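Local coordinates for agarase (Pseudoalteromonas fuliginea, PDB 6XJ9), which probably hydrolyses agarose, the red-algal galactan, as a family GH50 glycoside hydrolase from a marine bacterium, at residues Ala217-Ile222 with Ser357-Asn362; Asp372-His377 with Leu402-Gly407; Ser396-Asn401 with Gly735-Thr740. All coordinates share one frame; numbering follows the deposited sequence.

The three contacts lie on the same side of the chain's centre. Contact 1 closes first; its later segment comes just after strand 354-355, at the edge of a small antiparallel sheet, and its earlier one in the loop between strand 199-210 and helix 242-252. Contacts 2 and 3 interleave along the chain, share helix 397-406 and have centres about 12 Å apart. Strands 378-381 and 392-395 of that sheet join Asp372-His377 to the helix, whose beginning serves contact 3 and end contact 2. Contact 1 stands apart, its centre about 24 Å from that of contact 2 and about 20 Å from that of contact 3. Together they tie early, middle and late chain parts into one body.

Contact 1. Residues Ala217-Ile222 with Ser357-Asn362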
loop_
_atom_site.group_PDB
_atom_site.type_symbol
_atom_site.label_atom_id
_atom_site.label_comp_id
_atom_site.label_asym_id
_atom_site.label_seq_id
_atom_site.Cartn_x
_atom_site.Cartn_y
_atom_site.Cartn_z
ATOM N N ALA A 217 18.599 15.845 23.067
ATOM C CA ALA A 217 18.315 16.591 21.849
ATOM C C ALA A 217 17.035 16.085 21.169
ATOM O O ALA A 217 16.834 16.330 19.984
ATOM C CB ALA A 217 19.510 16.526 20.918
ATOM N N PHE A 218 16.142 15.424 21.918
ATOM C CA PHE A 218 15.001 14.764 21.290
ATOM C C PHE A 218 13.960 15.765 20.786
ATOM O O PHE A 218 13.134 15.411 19.944
ATOM C CB PHE A 218 14.350 13.731 22.214
ATOM C CG PHE A 218 13.389 14.276 23.241
ATOM C CD1 PHE A 218 13.845 15.010 24.329
ATOM C CD2 PHE A 218 12.031 14.012 23.155
ATOM C CE1 PHE A 218 12.963 15.499 25.286
ATOM C CE2 PHE A 218 11.147 14.487 24.114
ATOM C CZ PHE A 218 11.613 15.223 25.185
ATOM N N LEU A 219 13.963 16.990 21.322
ATOM C CA LEU A 219 13.049 18.015 20.834
ATOM C C LEU A 219 13.815 19.090 20.065
ATOM O O LEU A 219 13.268 20.155 19.789
ATOM C CB LEU A 219 12.291 18.639 22.010
ATOM C CG LEU A 219 11.257 17.743 22.694
ATOM C CD1 LEU A 219 10.822 18.340 24.030
ATOM C CD2 LEU A 219 10.044 17.510 21.798
ATOM N N THR A 220 15.075 18.804 19.724
ATOM C CA THR A 220 15.944 19.770 19.064
ATOM C C THR A 220 15.924 19.504 17.565
ATOM O O THR A 220 16.258 18.402 17.122
ATOM C CB THR A 220 17.372 19.713 19.626
ATOM O OG1 THR A 220 17.263 20.058 21.004
ATOM C CG2 THR A 220 18.324 20.668 18.938
ATOM N N LYS A 221 15.479 20.524 16.820
ATOM C CA LYS A 221 15.527 20.564 15.368
ATOM C C LYS A 221 14.854 19.328 14.772
ATOM O O LYS A 221 15.426 18.643 13.919
ATOM C CB LYS A 221 16.966 20.811 14.902
ATOM C CG LYS A 221 17.546 22.137 15.379
ATOM C CD LYS A 221 18.617 22.701 14.472
ATOM C CE LYS A 221 19.983 22.110 14.726
ATOM N NZ LYS A 221 20.955 22.549 13.692
ATOM N N ILE A 222 13.612 19.084 15.219
ATOM C CA ILE A 222 12.829 17.940 14.777
ATOM C C ILE A 222 12.009 18.295 13.534
ATOM O O ILE A 222 11.470 17.407 12.880
ATOM C CB ILE A 222 11.961 17.388 15.933
ATOM C CG1 ILE A 222 11.030 18.451 16.523
ATOM C CG2 ILE A 222 12.859 16.771 16.996
ATOM C CD1 ILE A 222 9.992 17.905 17.506
ATOM N N SER A 357 9.073 30.771 24.733
ATOM C CA SER A 357 9.393 29.378 25.020
ATOM C C SER A 357 10.626 28.935 24.238
ATOM O O SER A 357 10.565 28.764 23.016
ATOM C CB SER A 357 8.237 28.460 24.737
ATOM O OG SER A 357 8.665 27.105 24.814
ATOM N N GLN A 358 11.726 28.720 24.973
ATOM C CA GLN A 358 12.973 28.239 24.397
ATOM C C GLN A 358 12.757 26.855 23.789
ATOM O O GLN A 358 13.315 26.548 22.734
ATOM C CB GLN A 358 14.097 28.222 25.441
ATOM C CG GLN A 358 14.804 29.560 25.597
ATOM C CD GLN A 358 15.556 29.980 24.355
ATOM O OE1 GLN A 358 15.898 29.169 23.496
ATOM N NE2 GLN A 358 15.814 31.271 24.242
ATOM N N VAL A 359 11.938 26.038 24.463
ATOM C CA VAL A 359 11.674 24.675 24.026
ATOM C C VAL A 359 10.986 24.711 22.665
ATOM O O VAL A 359 11.359 23.943 21.780
ATOM C CB VAL A 359 10.885 23.857 25.071
ATOM C CG1 VAL A 359 10.401 22.528 24.519
ATOM C CG2 VAL A 359 11.716 23.619 26.325
ATOM N N ARG A 360 10.006 25.608 22.499
ATOM C CA ARG A 360 9.316 25.740 21.220
ATOM C C ARG A 360 10.273 26.252 20.143
ATOM O O ARG A 360 10.310 25.708 19.043
ATOM C CB ARG A 360 8.072 26.630 21.306
ATOM C CG ARG A 360 6.946 26.086 22.178
ATOM C CD ARG A 360 6.294 24.808 21.671
ATOM N NE ARG A 360 5.717 24.948 20.339
ATOM C CZ ARG A 360 5.037 23.995 19.700
ATOM N NH1 ARG A 360 4.798 22.825 20.277
ATOM N NH2 ARG A 360 4.568 24.231 18.489
ATOM N N LYS A 361 11.037 27.301 20.453
ATOM C CA LYS A 361 11.935 27.883 19.464
ATOM C C LYS A 361 12.813 26.786 18.860
ATOM O O LYS A 361 12.955 26.713 17.642
ATOM C CB LYS A 361 12.754 29.040 20.053
ATOM C CG LYS A 361 13.801 29.645 19.120
ATOM C CD LYS A 361 14.736 30.621 19.818
ATOM C CE LYS A 361 15.978 30.962 19.017
ATOM N NZ LYS A 361 16.710 29.747 18.573
ATOM N N ASN A 362 13.335 25.896 19.715
ATOM C CA ASN A 362 14.398 24.977 19.321
ATOM C C ASN A 362 13.878 23.766 18.542
ATOM O O ASN A 362 14.676 22.983 18.020
ATOM C CB ASN A 362 15.281 24.595 20.511
ATOM C CG ASN A 362 16.182 25.741 20.925
ATOM O OD1 ASN A 362 16.814 26.375 20.080
ATOM N ND2 ASN A 362 16.247 26.013 22.220
HETATM O O HOH W 1 13.268 22.031 21.541
#
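Leu219, the third residue of the type I beta turn Ala217-Thr220, meets helix 358-361 in two ways. Its CD1 methyl lies 4.2 Å from Val359 CG1, a light apolar touch that suits two branched aliphatic side chains near the surface. Its carbonyl oxygen takes part through water: a single molecule donates to Leu219 O at 2.6 Å and to Val359 O at 2.7 Å, so two acceptors that could not bond each other are bridged. Thr220, next in line, runs its backbone past the end of the other segment, with CA 3.6 Å from Asn362 O, while its own carbonyl accepts from Lys231. Lys221 makes the direct bond. Its N donates to Asn362 O at 2.9 Å in a nearly straight bond (167° at the hydrogen) that lies in the carbonyl plane. The side chain starts with CG beside the backbone N (chi1 -61°), which brings CG to the flank of the same oxygen before the flexible chain leads its charged end away to the exposed side. On the helix side, Ser357 caps the first turn by accepting from Arg360 N, and Arg360 reaches the carbonyls of Leu316, Ser155 and Thr723. Because its polar links run through peptide groups and one water, the contact probably depends more on the course of the two backbones than on side-chain identity, as fits a small surface junction of a loop with helix 358-361.

Contact 2. Residues Asp372-His377 with Leu402-Gly407; sequences DTLGKH and LERKYG
Glu403, on helix 397-406, pushes its carboxylate into the 3-10 segment 373-377, where a His-carboxylate hydrogen bond and a lysine salt bridge meet. With CG anti to the backbone N (chi1 -175°) and the chain extended beyond it, the glutamate is long enough to span the gap. On the buried side, His377 NE2 donates to Glu403 OE1 at 2.6 Å. The oxygen is met almost along its C-O axis, yet the bond is bent (140° at the hydrogen), and ring and carboxylate stand nearly perpendicular. Leu374 fills the space next to this bond: its CD2 methyl lies 3.6 Å from Glu403 OE1, while CD1 sits over a face of the Arg404 guanidinium, 3.7 Å from NH1. Such a face suits a methyl because the N-H groups point outward in the plane, and Arg404 NH2 uses them on Glu225 O and Asn401 OD1.

The outer side is more open to solvent, with Thr373 and Lys376 exposed and little of either surface covered by the helix. Thr373 offers Glu403 only its CG2 methyl. Lys376 doubles back through bends at chi3 and chi4, bringing its ammonium to both the carboxylate and the 3-10 backbone, which probably restrains a long, flexible chain. Lys376 NZ donates to Thr373 O at 3.0 Å from above the carbonyl plane, and to Glu403 OE2 at a short 2.5 Å, on that oxygen's syn lone pair.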
loop_
_atom_site.group_PDB
_atom_site.type_symbol
_atom_site.label_atom_id
_atom_site.label_comp_id
_atom_site.label_asym_id
_atom_site.label_seq_id
_atom_site.Cartn_x
_atom_site.Cartn_y
_atom_site.Cartn_z
ATOM N N ASP A 372 10.917 38.353 4.832
ATOM C CA ASP A 372 10.939 37.341 3.783
ATOM C C ASP A 372 9.555 37.230 3.149
ATOM O O ASP A 372 8.558 37.523 3.800
ATOM C CB ASP A 372 11.378 35.970 4.312
ATOM C CG ASP A 372 12.797 35.941 4.850
ATOM O OD1 ASP A 372 13.499 36.955 4.696
ATOM O OD2 ASP A 372 13.192 34.905 5.419
ATOM N N THR A 373 9.512 36.783 1.887
ATOM C CA THR A 373 8.268 36.439 1.212
ATOM C C THR A 373 7.440 35.496 2.086
ATOM O O THR A 373 6.268 35.770 2.351
ATOM C CB THR A 373 8.538 35.871 -0.190
ATOM O OG1 THR A 373 8.880 36.984 -1.012
ATOM C CG2 THR A 373 7.353 35.159 -0.807
ATOM N N LEU A 374 8.084 34.419 2.564
ATOM C CA LEU A 374 7.426 33.370 3.328
ATOM C C LEU A 374 7.176 33.820 4.767
ATOM O O LEU A 374 6.631 33.064 5.577
ATOM C CB LEU A 374 8.279 32.098 3.270
ATOM C CG LEU A 374 8.412 31.453 1.886
ATOM C CD1 LEU A 374 9.313 30.231 1.945
ATOM C CD2 LEU A 374 7.057 31.089 1.291
ATOM N N GLY A 375 7.564 35.066 5.064
ATOM C CA GLY A 375 7.292 35.691 6.347
ATOM C C GLY A 375 5.813 36.026 6.532
ATOM O O GLY A 375 5.387 36.373 7.632
ATOM N N LYS A 376 5.032 35.923 5.450
ATOM C CA LYS A 376 3.618 36.249 5.509
ATOM C C LYS A 376 2.842 35.109 6.173
ATOM O O LYS A 376 1.684 35.285 6.537
ATOM C CB LYS A 376 3.089 36.619 4.119
ATOM C CG LYS A 376 3.037 35.487 3.103
ATOM C CD LYS A 376 2.192 35.805 1.871
ATOM C CE LYS A 376 2.823 36.821 0.940
ATOM N NZ LYS A 376 4.082 36.311 0.346
ATOM N N HIS A 377 3.500 33.955 6.357
ATOM C CA HIS A 377 2.863 32.792 6.957
ATOM C C HIS A 377 2.979 32.782 8.478
ATOM O O HIS A 377 2.529 31.835 9.112
ATOM C CB HIS A 377 3.299 31.502 6.253
ATOM C CG HIS A 377 3.088 31.623 4.784
ATOM N ND1 HIS A 377 1.837 31.842 4.250
ATOM C CD2 HIS A 377 3.964 31.669 3.756
ATOM C CE1 HIS A 377 1.941 31.962 2.945
ATOM N NE2 HIS A 377 3.242 31.868 2.616
ATOM N N LEU A 402 2.462 26.014 0.121
ATOM C CA LEU A 402 1.520 26.371 -0.932
ATOM C C LEU A 402 2.088 27.504 -1.780
ATOM O O LEU A 402 1.921 27.513 -3.001
ATOM C CB LEU A 402 0.184 26.809 -0.325
ATOM C CG LEU A 402 -0.700 25.716 0.279
ATOM C CD1 LEU A 402 -2.054 26.310 0.641
ATOM C CD2 LEU A 402 -0.883 24.549 -0.681
ATOM N N GLU A 403 2.691 28.493 -1.113
ATOM C CA GLU A 403 3.243 29.638 -1.817
ATOM C C GLU A 403 4.501 29.220 -2.574
ATOM O O GLU A 403 4.720 29.665 -3.698
ATOM C CB GLU A 403 3.522 30.791 -0.858
ATOM C CG GLU A 403 3.997 32.038 -1.582
ATOM C CD GLU A 403 4.144 33.265 -0.702
ATOM O OE1 GLU A 403 4.119 33.114 0.531
ATOM O OE2 GLU A 403 4.282 34.367 -1.260
ATOM N N ARG A 404 5.305 28.337 -1.964
ATOM C CA ARG A 404 6.475 27.796 -2.640
ATOM C C ARG A 404 6.033 27.040 -3.895
ATOM O O ARG A 404 6.683 27.117 -4.936
ATOM C CB ARG A 404 7.278 26.892 -1.695
ATOM C CG ARG A 404 8.182 27.643 -0.722
ATOM C CD ARG A 404 9.232 26.749 -0.077
ATOM N NE ARG A 404 8.701 26.230 1.162
ATOM C CZ ARG A 404 9.275 26.266 2.364
ATOM N NH1 ARG A 404 10.488 26.768 2.545
ATOM N NH2 ARG A 404 8.617 25.757 3.391
ATOM N N LYS A 405 4.906 26.329 -3.787
ATOM C CA LYS A 405 4.499 25.367 -4.798
ATOM C C LYS A 405 3.726 26.065 -5.917
ATOM O O LYS A 405 3.889 25.711 -7.085
ATOM C CB LYS A 405 3.642 24.256 -4.179
ATOM C CG LYS A 405 3.278 23.106 -5.107
ATOM C CD LYS A 405 2.632 21.974 -4.329
ATOM C CE LYS A 405 2.187 20.811 -5.188
ATOM N NZ LYS A 405 1.644 19.723 -4.337
ATOM N N TYR A 406 2.876 27.022 -5.533
ATOM C CA TYR A 406 1.849 27.554 -6.417
ATOM C C TYR A 406 1.979 29.067 -6.547
ATOM O O TYR A 406 1.170 29.710 -7.213
ATOM C CB TYR A 406 0.459 27.293 -5.829
ATOM C CG TYR A 406 0.033 25.848 -5.710
ATOM C CD1 TYR A 406 -0.225 25.081 -6.832
ATOM C CD2 TYR A 406 -0.171 25.262 -4.469
ATOM C CE1 TYR A 406 -0.631 23.758 -6.730
ATOM C CE2 TYR A 406 -0.585 23.940 -4.348
ATOM C CZ TYR A 406 -0.823 23.186 -5.481
ATOM O OH TYR A 406 -1.232 21.884 -5.378
ATOM N N GLY A 407 2.967 29.645 -5.866
ATOM C CA GLY A 407 3.022 31.097 -5.769
ATOM C C GLY A 407 4.167 31.712 -6.573
ATOM O O GLY A 407 4.480 32.885 -6.378
#

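Contact 3. Residues Ser396-Asn401 with Gly735-Thr740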
loop_
_atom_site.group_PDB
_atom_site.type_symbol
_atom_site.label_atom_id
_atom_site.label_comp_id
_atom_site.label_asym_id
_atom_site.label_seq_id
_atom_site.Cartn_x
_atom_site.Cartn_y
_atom_site.Cartn_z
ATOM N N SER A 396 2.731 28.706 9.715
ATOM C CA SER A 396 2.080 27.665 8.927
ATOM C C SER A 396 3.012 27.128 7.838
ATOM O O SER A 396 3.159 27.744 6.783
ATOM C CB SER A 396 0.789 28.157 8.340
ATOM O OG SER A 396 0.170 27.114 7.597
ATOM N N PHE A 397 3.614 25.955 8.078
ATOM C CA PHE A 397 4.498 25.369 7.082
ATOM C C PHE A 397 3.695 24.897 5.868
ATOM O O PHE A 397 4.203 24.921 4.743
ATOM C CB PHE A 397 5.388 24.277 7.687
ATOM C CG PHE A 397 6.434 24.767 8.661
ATOM C CD1 PHE A 397 7.656 25.249 8.211
ATOM C CD2 PHE A 397 6.198 24.734 10.027
ATOM C CE1 PHE A 397 8.607 25.706 9.113
ATOM C CE2 PHE A 397 7.151 25.183 10.933
ATOM C CZ PHE A 397 8.359 25.662 10.473
ATOM N N TYR A 398 2.440 24.482 6.092
ATOM C CA TYR A 398 1.619 24.068 4.966
ATOM C C TYR A 398 1.367 25.252 4.033
ATOM O O TYR A 398 1.542 25.118 2.827
ATOM C CB TYR A 398 0.322 23.371 5.385
ATOM C CG TYR A 398 -0.519 22.967 4.197
ATOM C CD1 TYR A 398 -0.161 21.889 3.398
ATOM C CD2 TYR A 398 -1.633 23.706 3.824
ATOM C CE1 TYR A 398 -0.910 21.535 2.287
ATOM C CE2 TYR A 398 -2.393 23.370 2.715
ATOM C CZ TYR A 398 -2.029 22.279 1.944
ATOM O OH TYR A 398 -2.774 21.922 0.856
ATOM N N ALA A 399 0.980 26.405 4.589
ATOM C CA ALA A 399 0.724 27.588 3.777
ATOM C C ALA A 399 2.013 28.050 3.087
ATOM O O ALA A 399 1.981 28.438 1.924
ATOM C CB ALA A 399 0.137 28.692 4.621
ATOM N N ALA A 400 3.146 28.013 3.808
ATOM C CA ALA A 400 4.427 28.343 3.192
ATOM C C ALA A 400 4.676 27.452 1.971
ATOM O O ALA A 400 5.073 27.936 0.908
ATOM C CB ALA A 400 5.543 28.249 4.205
ATOM N N ASN A 401 4.404 26.152 2.121
ATOM C CA ASN A 401 4.569 25.190 1.042
ATOM C C ASN A 401 3.676 25.518 -0.153
ATOM O O ASN A 401 4.091 25.323 -1.296
ATOM C CB ASN A 401 4.421 23.755 1.543
ATOM C CG ASN A 401 5.589 23.354 2.416
ATOM O OD1 ASN A 401 6.679 23.929 2.307
ATOM N ND2 ASN A 401 5.367 22.385 3.291
ATOM N N GLY A 735 -4.252 13.685 8.078
ATOM C CA GLY A 735 -4.360 14.270 6.746
ATOM C C GLY A 735 -4.580 13.232 5.647
ATOM O O GLY A 735 -3.994 12.150 5.679
ATOM N N PHE A 736 -5.418 13.595 4.662
ATOM C CA PHE A 736 -5.416 12.945 3.354
ATOM C C PHE A 736 -4.168 13.343 2.563
ATOM O O PHE A 736 -3.762 12.624 1.640
ATOM C CB PHE A 736 -6.718 13.234 2.595
ATOM C CG PHE A 736 -7.548 12.004 2.313
ATOM C CD1 PHE A 736 -7.681 11.515 1.024
ATOM C CD2 PHE A 736 -8.159 11.308 3.344
ATOM C CE1 PHE A 736 -8.421 10.370 0.769
ATOM C CE2 PHE A 736 -8.902 10.166 3.089
ATOM C CZ PHE A 736 -9.032 9.697 1.801
ATOM N N ILE A 737 -3.582 14.497 2.931
ATOM C CA ILE A 737 -2.359 15.021 2.333
ATOM C C ILE A 737 -1.397 15.457 3.443
ATOM O O ILE A 737 -1.830 15.842 4.530
ATOM C CB ILE A 737 -2.658 16.206 1.385
ATOM C CG1 ILE A 737 -2.781 17.531 2.142
ATOM C CG2 ILE A 737 -3.859 15.942 0.482
ATOM C CD1 ILE A 737 -3.282 18.680 1.300
ATOM N N SER A 738 -0.092 15.453 3.132
ATOM C CA SER A 738 0.962 15.838 4.064
ATOM C C SER A 738 1.150 17.354 4.077
ATOM O O SER A 738 0.518 18.079 3.314
ATOM C CB SER A 738 2.264 15.150 3.704
ATOM O OG SER A 738 2.831 15.750 2.541
ATOM N N VAL A 739 2.068 17.822 4.935
ATOM C CA VAL A 739 2.375 19.232 5.097
ATOM C C VAL A 739 3.008 19.820 3.826
ATOM O O VAL A 739 3.037 21.039 3.667
ATOM C CB VAL A 739 3.297 19.418 6.320
ATOM C CG1 VAL A 739 4.646 18.732 6.128
ATOM C CG2 VAL A 739 3.488 20.874 6.689
ATOM N N THR A 740 3.575 18.980 2.954
ATOM C CA THR A 740 4.156 19.460 1.701
ATOM C C THR A 740 3.172 19.314 0.529
ATOM O O THR A 740 3.581 19.349 -0.636
ATOM C CB THR A 740 5.491 18.770 1.378
ATOM O OG1 THR A 740 5.304 17.355 1.386
ATOM C CG2 THR A 740 6.617 19.157 2.315
#
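Asn401 and Val739 share the one direct hydrogen bond between these segments. Asn401 ND2 donates to Val739 O at 2.7 Å, almost straight at 169°. The acceptor lies in the plane of the asparagine amide, although the nitrogen itself sits above the plane of the carbonyl group. CG stands beside the backbone N (chi1 -70°), which turns the amide toward the loop. Both ends of this amide are used: ND2 also bonds Phe226 O, and OD1 accepts from Arg404 NH2, so its rotation is fixed and an asparagine, donor and acceptor in one short side chain, suits this buried site.

Weaker C-H contacts gather on the same carbonyl. Tyr398 CA points its hydrogen at Val739 O over 3.6 Å, and the ring edge follows with CD1 at 3.3 Å from that oxygen. Val739 O thus receives one strong hydrogen bond and two weaker C-H approaches.

Apolar packing fills the rest. Val739 CG2 nestles near the helix start, 4.0 Å from Phe397 CB, its beta-branched shape fitting close to the backbone. Ile737 crosses Tyr398 at about a right angle, its CD1 methyl 3.8 Å from CE1. The methyl comes closer still to the hydroxyl, 3.3 Å from Ile737 CD1 to Tyr398 OH, and that hydroxyl bonds the carboxylate of Asp741, so one residue offers the loop both an apolar ring and a polar end.

Ser396 caps the helix by accepting from Ala399 N; the loop packs on the first turns of helix 397-406. That loop joins strand 709-714, probably part of the (beta/alpha)8 barrel usual in this family, to helix 745-763. Ile737 also packs on Arg424 and Trp428 of helix 413-428, and Phe736 sits edge-to-face with Trp714 while touching helix 745-763.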